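Local coordinates for protein uncharacterized RNA methyltransferase pyrab10780 (Pyrococcus abyssi, PDB 2JJQ) that methylates carbon 5 of uridine 54 in tRNA, using S-adenosyl-L-methionine as the methyl donor, at residues Lys123-Arg128 against Phe412-His417; Arg193-Arg198 against Val206-Val211; Glu199-Glu204 against Thr273-Ala278. All coordinates share one frame; numbering follows the deposited sequence.

Contact 2 is the buried one: two antiparallel strands of the five-stranded sheet, joined mainly by backbone bonds. Contacts 1 and 3 are only partly buried. Contact 1 joins two loops and combines one imidazole bond to a backbone oxygen with ring packing. Contact 3 joins a loop to the start of helix 275-288. It has no hydrogen bond between its segments and relies on aromatic and aliphatic packing. Contacts 2 and 3 share one hairpin, since residues 199-204 leave strand 192-199 and lead to strand 206-212. Contacts 1 and 3 adjoin: K201 NZ bonds to G126 O and R128 O, and H127 O probably accepts from S275 N.

Contact 1: Lys123-Arg128 against Phe412-His417; sequences KIFGHR and FPHTPH
H414 reaches I124 and F125 from the third position of a type II beta turn, F412 to T415. The turn lies in the loop between strands 403-409 and 419-424, part of the methyltransferase sheet. H414 CG stands beside the backbone N and anti to the carbonyl carbon (chi1 -44°), which carries the imidazole across to the loop after strand 117-119. There NE2 donates to I124 O at 3.0 Å, with the acceptor near the ring plane. The same nitrogen lies over one face of the F125 ring, toward its rim, 3.4 Å from F125 CZ. The two rings lie obliquely, their planes at 31°. The bond to I124 O would help fix the rotation of the imidazole against the F125 face. C90, probably a ligand of the [4Fe-4S] cluster, has its side chain about 4 Å from that of H414 at the nearest atoms.

P413 makes the second half of the contact. Its CG lies over the H127 ring in a CH-pi contact, 4.1 Å from the ring centroid. H127 CG sits between the backbone N and the carbonyl carbon (chi1 59°), which turns the ring toward the proline. I124 CG2 touches P413 CB at 4.2 Å. Within the turn, F412 O accepts from both T415 N and T415 OG1. One water bridges the loops, 2.8 Å from H127 NE2 and donating to P413 O, also at 2.8 Å.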
ATOM      1  N   LYS A 123       1.362  14.940   0.832  1.00 14.53           N
ATOM      2  CA  LYS A 123       0.938  15.022   2.241  1.00 15.58           C
ATOM      3  C   LYS A 123       1.505  13.869   2.995  1.00 16.57           C
ATOM      4  O   LYS A 123       1.679  12.813   2.422  1.00 16.28           O
ATOM      5  CB  LYS A 123      -0.574  15.011   2.388  1.00 15.18           C
ATOM      6  CG  LYS A 123      -1.312  16.166   1.706  1.00 19.50           C
ATOM      7  CD  LYS A 123      -2.772  16.095   2.171  1.00 21.54           C
ATOM      8  CE  LYS A 123      -3.637  17.212   1.582  1.00 27.82           C
ATOM      9  NZ  LYS A 123      -3.584  18.484   2.336  1.00 31.02           N
ATOM     10  N   ILE A 124       1.811  14.041   4.285  1.00 16.21           N
ATOM     11  CA  ILE A 124       2.352  12.896   5.019  1.00 17.98           C
ATOM     12  C   ILE A 124       1.530  12.583   6.243  1.00 19.41           C
ATOM     13  O   ILE A 124       1.865  11.667   7.016  1.00 21.29           O
ATOM     14  CB  ILE A 124       3.789  13.135   5.479  1.00 17.73           C
ATOM     15  CG1 ILE A 124       3.865  14.433   6.301  1.00 15.27           C
ATOM     16  CG2 ILE A 124       4.751  13.201   4.278  1.00 15.39           C
ATOM     17  CD1 ILE A 124       5.259  14.609   6.955  1.00 18.72           C
ATOM     18  N   PHE A 125       0.478  13.363   6.434  1.00 21.38           N
ATOM     19  CA  PHE A 125      -0.632  12.897   7.269  1.00 23.33           C
ATOM     20  C   PHE A 125      -1.988  13.162   6.539  1.00 22.14           C
ATOM     21  O   PHE A 125      -2.157  14.156   5.796  1.00 22.79           O
ATOM     22  CB  PHE A 125      -0.542  13.432   8.711  1.00 24.78           C
ATOM     23  CG  PHE A 125       0.650  12.882   9.520  1.00 26.81           C
ATOM     24  CD1 PHE A 125       0.569  11.648  10.176  1.00 30.57           C
ATOM     25  CD2 PHE A 125       1.850  13.602   9.621  1.00 32.48           C
ATOM     26  CE1 PHE A 125       1.661  11.145  10.943  1.00 31.17           C
ATOM     27  CE2 PHE A 125       2.973  13.096  10.377  1.00 29.79           C
ATOM     28  CZ  PHE A 125       2.862  11.886  11.039  1.00 33.47           C
ATOM     29  N   GLY A 126      -2.937  12.247   6.704  1.00 20.97           N
ATOM     30  CA  GLY A 126      -4.169  12.338   5.919  1.00 19.18           C
ATOM     31  C   GLY A 126      -4.084  11.731   4.520  1.00 18.84           C
ATOM     32  O   GLY A 126      -5.084  11.736   3.801  1.00 19.07           O
ATOM     33  N   HIS A 127      -2.916  11.208   4.141  1.00 17.54           N
ATOM     34  CA  HIS A 127      -2.702  10.692   2.751  1.00 17.20           C
ATOM     35  C   HIS A 127      -3.231   9.283   2.533  1.00 17.22           C
ATOM     36  O   HIS A 127      -3.469   8.854   1.380  1.00 16.37           O
ATOM     37  CB  HIS A 127      -1.215  10.690   2.390  1.00 16.24           C
ATOM     38  CG  HIS A 127      -0.396   9.862   3.324  1.00 18.00           C
ATOM     39  ND1 HIS A 127      -0.128  10.275   4.611  1.00 19.68           N
ATOM     40  CD2 HIS A 127       0.164   8.640   3.194  1.00 19.94           C
ATOM     41  CE1 HIS A 127       0.553   9.334   5.239  1.00 19.70           C
ATOM     42  NE2 HIS A 127       0.736   8.325   4.407  1.00 16.98           N
ATOM     43  N   ARG A 128      -3.352   8.518   3.626  1.00 15.52           N
ATOM     44  CA  ARG A 128      -3.663   7.123   3.498  1.00 14.78           C
ATOM     45  C   ARG A 128      -5.189   6.948   3.365  1.00 14.13           C
ATOM     46  O   ARG A 128      -5.947   7.506   4.169  1.00 15.25           O
ATOM     47  CB  ARG A 128      -3.148   6.378   4.740  1.00 16.30           C
ATOM     48  CG  ARG A 128      -3.101   4.895   4.504  1.00 20.26           C
ATOM     49  CD  ARG A 128      -2.390   4.128   5.587  1.00 24.60           C
ATOM     50  NE  ARG A 128      -2.843   2.767   5.382  1.00 31.07           N
ATOM     51  CZ  ARG A 128      -2.268   1.894   4.558  1.00 33.72           C
ATOM     52  NH1 ARG A 128      -1.136   2.195   3.932  1.00 33.27           N
ATOM     53  NH2 ARG A 128      -2.801   0.693   4.403  1.00 31.37           N
ATOM     54  N   PHE A 412       4.951   5.661   0.473  1.00 14.37           N
ATOM     55  CA  PHE A 412       4.778   5.050   1.804  1.00 14.46           C
ATOM     56  C   PHE A 412       5.530   5.833   2.903  1.00 14.71           C
ATOM     57  O   PHE A 412       6.442   5.286   3.555  1.00 13.53           O
ATOM     58  CB  PHE A 412       5.283   3.615   1.786  1.00 13.96           C
ATOM     59  CG  PHE A 412       4.737   2.819   0.653  1.00 14.14           C
ATOM     60  CD1 PHE A 412       3.456   2.343   0.686  1.00 19.73           C
ATOM     61  CD2 PHE A 412       5.522   2.576  -0.444  1.00 14.85           C
ATOM     62  CE1 PHE A 412       2.922   1.583  -0.395  1.00 22.62           C
ATOM     63  CE2 PHE A 412       5.012   1.833  -1.528  1.00 19.69           C
ATOM     64  CZ  PHE A 412       3.720   1.338  -1.493  1.00 20.65           C
ATOM     65  N   PRO A 413       5.117   7.063   3.137  1.00 14.03           N
ATOM     66  CA  PRO A 413       5.747   7.848   4.214  1.00 15.29           C
ATOM     67  C   PRO A 413       5.774   7.090   5.558  1.00 14.88           C
ATOM     68  O   PRO A 413       4.832   6.343   5.886  1.00 13.12           O
ATOM     69  CB  PRO A 413       4.815   9.052   4.352  1.00 16.25           C
ATOM     70  CG  PRO A 413       4.122   9.184   2.984  1.00 17.42           C
ATOM     71  CD  PRO A 413       4.015   7.787   2.449  1.00 15.41           C
ATOM     72  N   HIS A 414       6.832   7.323   6.363  1.00 14.60           N
ATOM     73  CA  HIS A 414       6.960   6.739   7.699  1.00 14.13           C
ATOM     74  C   HIS A 414       7.259   5.246   7.698  1.00 15.14           C
ATOM     75  O   HIS A 414       7.235   4.622   8.759  1.00 16.84           O
ATOM     76  CB  HIS A 414       5.759   7.025   8.619  1.00 15.04           C
ATOM     77  CG  HIS A 414       5.296   8.442   8.562  1.00 16.10           C
ATOM     78  ND1 HIS A 414       6.129   9.504   8.849  1.00 15.60           N
ATOM     79  CD2 HIS A 414       4.093   8.986   8.232  1.00 20.89           C
ATOM     80  CE1 HIS A 414       5.466  10.643   8.726  1.00 17.12           C
ATOM     81  NE2 HIS A 414       4.222  10.361   8.339  1.00 20.05           N
ATOM     82  N   THR A 415       7.518   4.683   6.523  1.00 14.86           N
ATOM     83  CA  THR A 415       7.973   3.302   6.395  1.00 14.31           C
ATOM     84  C   THR A 415       9.257   3.343   5.565  1.00 15.12           C
ATOM     85  O   THR A 415       9.527   4.341   4.864  1.00 13.61           O
ATOM     86  CB  THR A 415       6.944   2.430   5.642  1.00 14.50           C
ATOM     87  OG1 THR A 415       7.091   2.676   4.235  1.00 14.33           O
ATOM     88  CG2 THR A 415       5.503   2.773   6.061  1.00 14.24           C
ATOM     89  N   PRO A 416      10.044   2.238   5.581  1.00 15.91           N
ATOM     90  CA  PRO A 416      11.232   2.202   4.729  1.00 17.00           C
ATOM     91  C   PRO A 416      10.972   1.981   3.234  1.00 17.64           C
ATOM     92  O   PRO A 416      11.915   1.937   2.451  1.00 18.38           O
ATOM     93  CB  PRO A 416      12.046   1.013   5.283  1.00 15.69           C
ATOM     94  CG  PRO A 416      11.276   0.441   6.383  1.00 18.49           C
ATOM     95  CD  PRO A 416       9.897   1.028   6.411  1.00 16.19           C
ATOM     96  N   HIS A 417       9.704   1.843   2.842  1.00 17.82           N
ATOM     97  CA  HIS A 417       9.375   1.409   1.494  1.00 19.56           C
ATOM     98  C   HIS A 417       9.254   2.547   0.518  1.00 20.08           C
ATOM     99  O   HIS A 417       8.862   3.667   0.868  1.00 19.85           O
ATOM    100  CB  HIS A 417       8.059   0.631   1.501  1.00 18.68           C
ATOM    101  CG  HIS A 417       8.028  -0.461   2.512  1.00 22.35           C
ATOM    102  ND1 HIS A 417       8.980  -1.454   2.555  1.00 24.59           N
ATOM    103  CD2 HIS A 417       7.199  -0.687   3.557  1.00 22.29           C
ATOM    104  CE1 HIS A 417       8.714  -2.269   3.559  1.00 25.93           C
ATOM    105  NE2 HIS A 417       7.631  -1.835   4.171  1.00 28.54           N
TER
HETATM  106  O   HOH W   1       2.136   6.033   5.244  1.00 35.91           O

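Contact 2: Arg193-Arg198 against Val206-Val211; sequences RYMVLR and VMVNFV
V211 O accepts two backbone N-H groups, from R193 N at 2.9 Å and from Y194 N at 3.1 Å. R193 and Y194 therefore both face V211, a classic beta bulge. V211 N returns a bond to Y194 O. Beyond the bulge the pairing is regular. V196 with N209 and R198 with M207 are hydrogen-bonded pairs, and R198 N to M207 O is nearly straight (174°).

The two strands, 192-199 and 206-212, form a beta hairpin inside a five-stranded mixed sheet. Strand 130-136 flanks the first and strand 228-233 the second. On the face of M195, L197, V208 and F210 the packing is apolar. M195 CG comes within 3.4 Å of V208 CG2, tighter than usual for two carbons. With chi1 at 169°, M195 extends away from its backbone N and lies alongside F210, which carries the sulfur to the ring. There it makes an oblique Met-aromatic contact, 3.9 Å from SD to F210 CE1. L197, paired directly with V208, brings CD2 to 3.8 Å from the same methyl, V208 CG2. Helix 162-178 covers M195 and L197.

The other face carries Y194, V196, R198, M207, N209 and V211. Here V196 CG2 meets V211 CG2 at 4.2 Å. The polar ends turn to outside partners: Y194 OH to D239, N209 OD1 to S232 OG, and R198 NH1 to S269 O.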
ATOM      1  N   ARG A 193     -15.001  -8.121  14.367  1.00 18.98           N
ATOM      2  CA  ARG A 193     -13.530  -8.302  14.329  1.00 18.17           C
ATOM      3  C   ARG A 193     -12.775  -7.037  13.850  1.00 17.41           C
ATOM      4  O   ARG A 193     -11.821  -6.613  14.504  1.00 17.05           O
ATOM      5  CB  ARG A 193     -13.154  -9.513  13.471  1.00 17.21           C
ATOM      6  CG  ARG A 193     -13.823 -10.825  13.910  1.00 18.28           C
ATOM      7  CD  ARG A 193     -13.397 -11.148  15.374  1.00 19.69           C
ATOM      8  NE  ARG A 193     -14.031 -12.320  15.989  1.00 23.05           N
ATOM      9  CZ  ARG A 193     -13.479 -13.531  16.008  1.00 22.21           C
ATOM     10  NH1 ARG A 193     -12.328 -13.714  15.393  1.00 24.04           N
ATOM     11  NH2 ARG A 193     -14.094 -14.551  16.601  1.00 22.77           N
ATOM     12  N   TYR A 194     -13.179  -6.454  12.711  1.00 15.45           N
ATOM     13  CA  TYR A 194     -12.493  -5.285  12.153  1.00 13.94           C
ATOM     14  C   TYR A 194     -13.491  -4.253  11.671  1.00 14.73           C
ATOM     15  O   TYR A 194     -14.582  -4.622  11.180  1.00 14.44           O
ATOM     16  CB  TYR A 194     -11.611  -5.669  10.916  1.00 14.60           C
ATOM     17  CG  TYR A 194     -10.391  -6.501  11.257  1.00 14.65           C
ATOM     18  CD1 TYR A 194      -9.205  -5.898  11.639  1.00 18.23           C
ATOM     19  CD2 TYR A 194     -10.443  -7.883  11.185  1.00 16.32           C
ATOM     20  CE1 TYR A 194      -8.104  -6.655  11.975  1.00 17.46           C
ATOM     21  CE2 TYR A 194      -9.313  -8.680  11.517  1.00 19.73           C
ATOM     22  CZ  TYR A 194      -8.150  -8.037  11.910  1.00 21.12           C
ATOM     23  OH  TYR A 194      -7.035  -8.776  12.254  1.00 20.24           O
ATOM     24  N   MET A 195     -13.093  -2.983  11.747  1.00 13.86           N
ATOM     25  CA  MET A 195     -13.769  -1.916  11.036  1.00 15.10           C
ATOM     26  C   MET A 195     -12.729  -1.450  10.017  1.00 14.79           C
ATOM     27  O   MET A 195     -11.681  -0.961  10.414  1.00 13.92           O
ATOM     28  CB  MET A 195     -14.079  -0.737  11.957  1.00 14.56           C
ATOM     29  CG  MET A 195     -14.545   0.522  11.154  1.00 18.02           C
ATOM     30  SD  MET A 195     -15.321   1.839  12.120  1.00 19.52           S
ATOM     31  CE  MET A 195     -13.912   2.489  13.041  1.00 16.56           C
ATOM     32  N   VAL A 196     -13.003  -1.651   8.734  1.00 13.92           N
ATOM     33  CA  VAL A 196     -12.058  -1.174   7.701  1.00 14.36           C
ATOM     34  C   VAL A 196     -12.615   0.118   7.143  1.00 15.09           C
ATOM     35  O   VAL A 196     -13.800   0.170   6.756  1.00 15.01           O
ATOM     36  CB  VAL A 196     -11.915  -2.199   6.551  1.00 15.47           C
ATOM     37  CG1 VAL A 196     -11.005  -1.584   5.400  1.00 14.14           C
ATOM     38  CG2 VAL A 196     -11.390  -3.560   7.039  1.00 15.92           C
ATOM     39  N   LEU A 197     -11.824   1.180   7.139  1.00 13.48           N
ATOM     40  CA  LEU A 197     -12.325   2.469   6.708  1.00 14.53           C
ATOM     41  C   LEU A 197     -11.624   2.811   5.401  1.00 14.77           C
ATOM     42  O   LEU A 197     -10.414   2.638   5.286  1.00 13.33           O
ATOM     43  CB  LEU A 197     -11.975   3.526   7.762  1.00 16.46           C
ATOM     44  CG  LEU A 197     -12.882   3.634   8.977  1.00 22.62           C
ATOM     45  CD1 LEU A 197     -12.201   4.545  10.044  1.00 26.73           C
ATOM     46  CD2 LEU A 197     -14.201   4.296   8.490  1.00 23.42           C
ATOM     47  N   ARG A 198     -12.376   3.266   4.405  1.00 12.76           N
ATOM     48  CA  ARG A 198     -11.766   3.736   3.171  1.00 12.83           C
ATOM     49  C   ARG A 198     -12.307   5.094   2.830  1.00 12.67           C
ATOM     50  O   ARG A 198     -13.470   5.420   3.180  1.00 12.90           O
ATOM     51  CB  ARG A 198     -12.033   2.735   2.037  1.00 10.82           C
ATOM     52  CG  ARG A 198     -11.516   1.344   2.402  1.00 14.60           C
ATOM     53  CD  ARG A 198     -11.608   0.338   1.281  1.00 18.61           C
ATOM     54  NE  ARG A 198     -10.541   0.620   0.317  1.00 22.68           N
ATOM     55  CZ  ARG A 198     -10.101  -0.238  -0.598  1.00 25.01           C
ATOM     56  NH1 ARG A 198     -10.642  -1.450  -0.698  1.00 20.26           N
ATOM     57  NH2 ARG A 198      -9.137   0.151  -1.423  1.00 19.58           N
ATOM     58  N   VAL A 206     -16.778   8.277   1.805  1.00 14.19           N
ATOM     59  CA  VAL A 206     -16.219   7.418   2.826  1.00 13.37           C
ATOM     60  C   VAL A 206     -17.000   6.116   2.849  1.00 13.43           C
ATOM     61  O   VAL A 206     -18.240   6.119   2.808  1.00 13.95           O
ATOM     62  CB  VAL A 206     -16.372   8.049   4.204  1.00 14.71           C
ATOM     63  CG1 VAL A 206     -15.682   7.194   5.278  1.00 14.85           C
ATOM     64  CG2 VAL A 206     -15.761   9.439   4.171  1.00 15.94           C
ATOM     65  N   MET A 207     -16.276   5.016   2.919  1.00 11.68           N
ATOM     66  CA  MET A 207     -16.861   3.679   3.064  1.00 11.43           C
ATOM     67  C   MET A 207     -16.384   3.029   4.368  1.00 12.24           C
ATOM     68  O   MET A 207     -15.203   3.120   4.726  1.00 11.93           O
ATOM     69  CB  MET A 207     -16.398   2.821   1.883  1.00 11.15           C
ATOM     70  CG  MET A 207     -16.710   1.286   2.088  1.00 11.50           C
ATOM     71  SD  MET A 207     -16.073   0.356   0.671  1.00 18.18           S
ATOM     72  CE  MET A 207     -17.223   0.950  -0.587  1.00 13.02           C
ATOM     73  N   VAL A 208     -17.305   2.407   5.115  1.00 12.40           N
ATOM     74  CA  VAL A 208     -16.904   1.671   6.309  1.00 13.54           C
ATOM     75  C   VAL A 208     -17.340   0.239   6.092  1.00 14.56           C
ATOM     76  O   VAL A 208     -18.407   0.001   5.534  1.00 15.31           O
ATOM     77  CB  VAL A 208     -17.439   2.274   7.595  1.00 14.88           C
ATOM     78  CG1 VAL A 208     -18.947   2.203   7.636  1.00 16.46           C
ATOM     79  CG2 VAL A 208     -16.830   1.560   8.806  1.00 17.54           C
ATOM     80  N   ASN A 209     -16.504  -0.708   6.491  1.00 13.71           N
ATOM     81  CA  ASN A 209     -16.783  -2.112   6.302  1.00 14.83           C
ATOM     82  C   ASN A 209     -16.563  -2.817   7.645  1.00 14.94           C
ATOM     83  O   ASN A 209     -15.470  -2.765   8.205  1.00 15.66           O
ATOM     84  CB  ASN A 209     -15.837  -2.693   5.232  1.00 14.57           C
ATOM     85  CG  ASN A 209     -16.007  -4.197   5.030  1.00 15.46           C
ATOM     86  OD1 ASN A 209     -17.085  -4.743   5.215  1.00 16.83           O
ATOM     87  ND2 ASN A 209     -14.946  -4.862   4.588  1.00 14.97           N
ATOM     88  N   PHE A 210     -17.614  -3.427   8.171  1.00 13.43           N
ATOM     89  CA  PHE A 210     -17.569  -4.206   9.430  1.00 14.55           C
ATOM     90  C   PHE A 210     -17.349  -5.633   9.086  1.00 15.25           C
ATOM     91  O   PHE A 210     -18.195  -6.270   8.436  1.00 15.32           O
ATOM     92  CB  PHE A 210     -18.889  -4.001  10.233  1.00 16.07           C
ATOM     93  CG  PHE A 210     -19.123  -2.543  10.573  1.00 15.40           C
ATOM     94  CD1 PHE A 210     -18.255  -1.881  11.453  1.00 19.26           C
ATOM     95  CD2 PHE A 210     -20.128  -1.819   9.954  1.00 16.63           C
ATOM     96  CE1 PHE A 210     -18.420  -0.503  11.747  1.00 18.52           C
ATOM     97  CE2 PHE A 210     -20.288  -0.448  10.239  1.00 16.43           C
ATOM     98  CZ  PHE A 210     -19.432   0.196  11.125  1.00 18.31           C
ATOM     99  N   VAL A 211     -16.188  -6.165   9.487  1.00 13.82           N
ATOM    100  CA  VAL A 211     -15.895  -7.550   9.225  1.00 14.64           C
ATOM    101  C   VAL A 211     -16.183  -8.322  10.504  1.00 14.23           C
ATOM    102  O   VAL A 211     -15.685  -7.961  11.559  1.00 15.34           O
ATOM    103  CB  VAL A 211     -14.388  -7.742   8.823  1.00 14.97           C
ATOM    104  CG1 VAL A 211     -14.080  -9.177   8.549  1.00 16.57           C
ATOM    105  CG2 VAL A 211     -13.985  -6.799   7.596  1.00 14.19           C
TER

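Contact 3: Glu199-Glu204 against Thr273-Ala278; sequences EGKFTE and TNSYQA
F202 and Y276 meet edge to face, with the edge of F202 directed at the face of Y276. Their planes stand at 63° and their centroids are 5.0 Å apart. F202 CZ makes the closest approach, 3.6 Å from Y276 CD1. S275 O lies at the edge of the same phenyl ring, near its plane, 3.7 Å from F202 CE2. F202 thus fits against the first turn of helix 275-288 by its rim.

K201 packs on the same side of the Y276 ring as F202, with K201 CG 3.8 Å from Y276 CE2, while F202 lies near CD1 and CE1. K201 CG stands beside the backbone N (chi1 -58°) and rests against S275 CB at 3.6 Å. The bend at chi2 then turns the rest of the chain toward E199. NZ forms a salt bridge with E199 OE2 at 2.7 Å and bonds to G126 O and R128 O of the neighbouring loop.

The contact sets the hairpin loop between strands 192-199 and 206-212 against the start of a helix in the methyltransferase domain. N274 is the N-cap: its OD1 accepts from Q277 N at 3.1 Å, from above the amide plane, and weakly from Y276 N. Q272, two residues before N274, binds S-adenosyl-L-methionine. With no direct hydrogen bond, the segments are joined by the F202 edge on the Y276 face and by alkyl carbons, while the E256 carboxylate, bonded to K201 N, F202 N and S275 OG, provides a polar bridge.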
ATOM      1  N   GLU A 199     -11.503   5.923   2.156  1.00 11.78           N
ATOM      2  CA  GLU A 199     -12.067   7.169   1.691  1.00 14.26           C
ATOM      3  C   GLU A 199     -11.417   7.685   0.429  1.00 13.96           C
ATOM      4  O   GLU A 199     -10.246   7.380   0.158  1.00 15.29           O
ATOM      5  CB  GLU A 199     -12.076   8.264   2.776  1.00 15.54           C
ATOM      6  CG  GLU A 199     -10.837   8.967   3.001  1.00 19.41           C
ATOM      7  CD  GLU A 199     -10.968  10.045   4.111  1.00 23.10           C
ATOM      8  OE1 GLU A 199     -12.106  10.439   4.496  1.00 21.50           O
ATOM      9  OE2 GLU A 199      -9.910  10.476   4.604  1.00 20.21           O
ATOM     10  N   GLY A 200     -12.178   8.442  -0.333  1.00 12.55           N
ATOM     11  CA  GLY A 200     -11.637   9.062  -1.555  1.00 13.10           C
ATOM     12  C   GLY A 200     -11.148  10.417  -1.128  1.00 13.56           C
ATOM     13  O   GLY A 200     -11.954  11.288  -0.690  1.00 15.88           O
ATOM     14  N   LYS A 201      -9.848  10.626  -1.208  1.00 13.15           N
ATOM     15  CA  LYS A 201      -9.299  11.955  -0.767  1.00 15.49           C
ATOM     16  C   LYS A 201      -9.803  13.094  -1.661  1.00 16.47           C
ATOM     17  O   LYS A 201      -9.988  14.236  -1.173  1.00 17.95           O
ATOM     18  CB  LYS A 201      -7.766  11.935  -0.756  1.00 14.63           C
ATOM     19  CG  LYS A 201      -7.183  10.845   0.149  1.00 15.41           C
ATOM     20  CD  LYS A 201      -7.644  11.007   1.613  1.00 18.09           C
ATOM     21  CE  LYS A 201      -7.128   9.877   2.444  1.00 18.70           C
ATOM     22  NZ  LYS A 201      -7.282  10.148   3.877  1.00 18.06           N
ATOM     23  N   PHE A 202     -10.067  12.801  -2.935  1.00 14.91           N
ATOM     24  CA  PHE A 202     -10.427  13.838  -3.912  1.00 16.20           C
ATOM     25  C   PHE A 202     -11.935  13.914  -4.183  1.00 17.06           C
ATOM     26  O   PHE A 202     -12.387  14.760  -4.959  1.00 18.92           O
ATOM     27  CB  PHE A 202      -9.640  13.681  -5.217  1.00 15.68           C
ATOM     28  CG  PHE A 202      -8.153  13.767  -4.989  1.00 16.52           C
ATOM     29  CD1 PHE A 202      -7.575  14.996  -4.676  1.00 16.64           C
ATOM     30  CD2 PHE A 202      -7.373  12.611  -4.975  1.00 14.16           C
ATOM     31  CE1 PHE A 202      -6.191  15.058  -4.407  1.00 18.94           C
ATOM     32  CE2 PHE A 202      -6.027  12.659  -4.709  1.00 15.30           C
ATOM     33  CZ  PHE A 202      -5.447  13.889  -4.412  1.00 15.62           C
ATOM     34  N   THR A 203     -12.700  13.006  -3.581  1.00 15.87           N
ATOM     35  CA  THR A 203     -14.143  12.969  -3.759  1.00 16.29           C
ATOM     36  C   THR A 203     -14.881  13.175  -2.441  1.00 16.77           C
ATOM     37  O   THR A 203     -16.068  13.477  -2.472  1.00 17.71           O
ATOM     38  CB  THR A 203     -14.637  11.594  -4.258  1.00 15.64           C
ATOM     39  OG1 THR A 203     -14.259  10.609  -3.292  1.00 15.49           O
ATOM     40  CG2 THR A 203     -14.026  11.253  -5.604  1.00 15.09           C
ATOM     41  N   GLU A 204     -14.164  13.026  -1.323  1.00 16.86           N
ATOM     42  CA  GLU A 204     -14.673  13.062   0.044  1.00 18.03           C
ATOM     43  C   GLU A 204     -15.679  11.937   0.368  1.00 17.23           C
ATOM     44  O   GLU A 204     -16.416  12.041   1.307  1.00 19.44           O
ATOM     45  CB  GLU A 204     -15.215  14.438   0.400  1.00 19.46           C
ATOM     46  CG  GLU A 204     -14.199  15.518   0.111  1.00 24.30           C
ATOM     47  CD  GLU A 204     -14.658  16.912   0.510  1.00 32.71           C
ATOM     48  OE1 GLU A 204     -15.750  17.340   0.085  1.00 38.83           O
ATOM     49  OE2 GLU A 204     -13.905  17.590   1.226  1.00 35.19           O
ATOM     50  N   THR A 273      -2.648   2.992  -1.848  1.00 13.50           N
ATOM     51  CA  THR A 273      -3.071   3.470  -0.522  1.00 14.47           C
ATOM     52  C   THR A 273      -2.801   4.947  -0.257  1.00 13.61           C
ATOM     53  O   THR A 273      -3.326   5.480   0.704  1.00 13.68           O
ATOM     54  CB  THR A 273      -2.440   2.663   0.594  1.00 16.33           C
ATOM     55  OG1 THR A 273      -1.013   2.681   0.428  1.00 15.10           O
ATOM     56  CG2 THR A 273      -2.911   1.204   0.506  1.00 18.03           C
ATOM     57  N   ASN A 274      -1.947   5.572  -1.057  1.00 12.15           N
ATOM     58  CA  ASN A 274      -1.632   6.987  -0.865  1.00 12.57           C
ATOM     59  C   ASN A 274      -2.213   7.750  -2.047  1.00 12.21           C
ATOM     60  O   ASN A 274      -1.656   7.778  -3.127  1.00 10.62           O
ATOM     61  CB  ASN A 274      -0.119   7.152  -0.692  1.00 12.39           C
ATOM     62  CG  ASN A 274       0.314   8.603  -0.563  1.00 13.78           C
ATOM     63  OD1 ASN A 274      -0.420   9.542  -0.922  1.00 12.02           O
ATOM     64  ND2 ASN A 274       1.563   8.787  -0.130  1.00 11.67           N
ATOM     65  N   SER A 275      -3.374   8.341  -1.840  1.00 11.36           N
ATOM     66  CA  SER A 275      -4.059   8.905  -3.011  1.00 12.81           C
ATOM     67  C   SER A 275      -3.241  10.040  -3.600  1.00 12.96           C
ATOM     68  O   SER A 275      -3.266  10.257  -4.823  1.00 12.73           O
ATOM     69  CB  SER A 275      -5.458   9.407  -2.642  1.00 13.64           C
ATOM     70  OG  SER A 275      -6.267   8.295  -2.262  1.00 13.10           O
ATOM     71  N   TYR A 276      -2.517  10.774  -2.745  1.00 12.83           N
ATOM     72  CA  TYR A 276      -1.853  12.018  -3.221  1.00 13.94           C
ATOM     73  C   TYR A 276      -0.715  11.696  -4.124  1.00 14.55           C
ATOM     74  O   TYR A 276      -0.584  12.256  -5.224  1.00 14.03           O
ATOM     75  CB  TYR A 276      -1.382  12.850  -2.041  1.00 14.18           C
ATOM     76  CG  TYR A 276      -2.577  13.471  -1.344  1.00 17.63           C
ATOM     77  CD1 TYR A 276      -3.108  14.674  -1.792  1.00 21.39           C
ATOM     78  CD2 TYR A 276      -3.230  12.803  -0.302  1.00 18.89           C
ATOM     79  CE1 TYR A 276      -4.249  15.238  -1.181  1.00 22.57           C
ATOM     80  CE2 TYR A 276      -4.356  13.369   0.316  1.00 21.75           C
ATOM     81  CZ  TYR A 276      -4.855  14.570  -0.140  1.00 23.84           C
ATOM     82  OH  TYR A 276      -5.953  15.153   0.481  1.00 26.31           O
ATOM     83  N   GLN A 277       0.073  10.722  -3.693  1.00 14.20           N
ATOM     84  CA  GLN A 277       1.187  10.251  -4.546  1.00 13.93           C
ATOM     85  C   GLN A 277       0.679   9.461  -5.711  1.00 12.67           C
ATOM     86  O   GLN A 277       1.369   9.363  -6.725  1.00 11.87           O
ATOM     87  CB  GLN A 277       2.021   9.254  -3.844  1.00 17.34           C
ATOM     88  CG  GLN A 277       3.217   9.689  -3.249  1.00 22.46           C
ATOM     89  CD  GLN A 277       4.266  10.461  -4.091  1.00 16.63           C
ATOM     90  OE1 GLN A 277       4.073  11.002  -5.215  1.00 16.98           O
ATOM     91  NE2 GLN A 277       5.375  10.611  -3.424  1.00 14.61           N
ATOM     92  N   ALA A 278      -0.477   8.807  -5.551  1.00 11.67           N
ATOM     93  CA  ALA A 278      -1.018   8.014  -6.659  1.00 11.54           C
ATOM     94  C   ALA A 278      -1.195   8.942  -7.862  1.00 10.74           C
ATOM     95  O   ALA A 278      -1.083   8.502  -8.990  1.00 10.27           O
ATOM     96  CB  ALA A 278      -2.335   7.397  -6.249  1.00 12.11           C
TER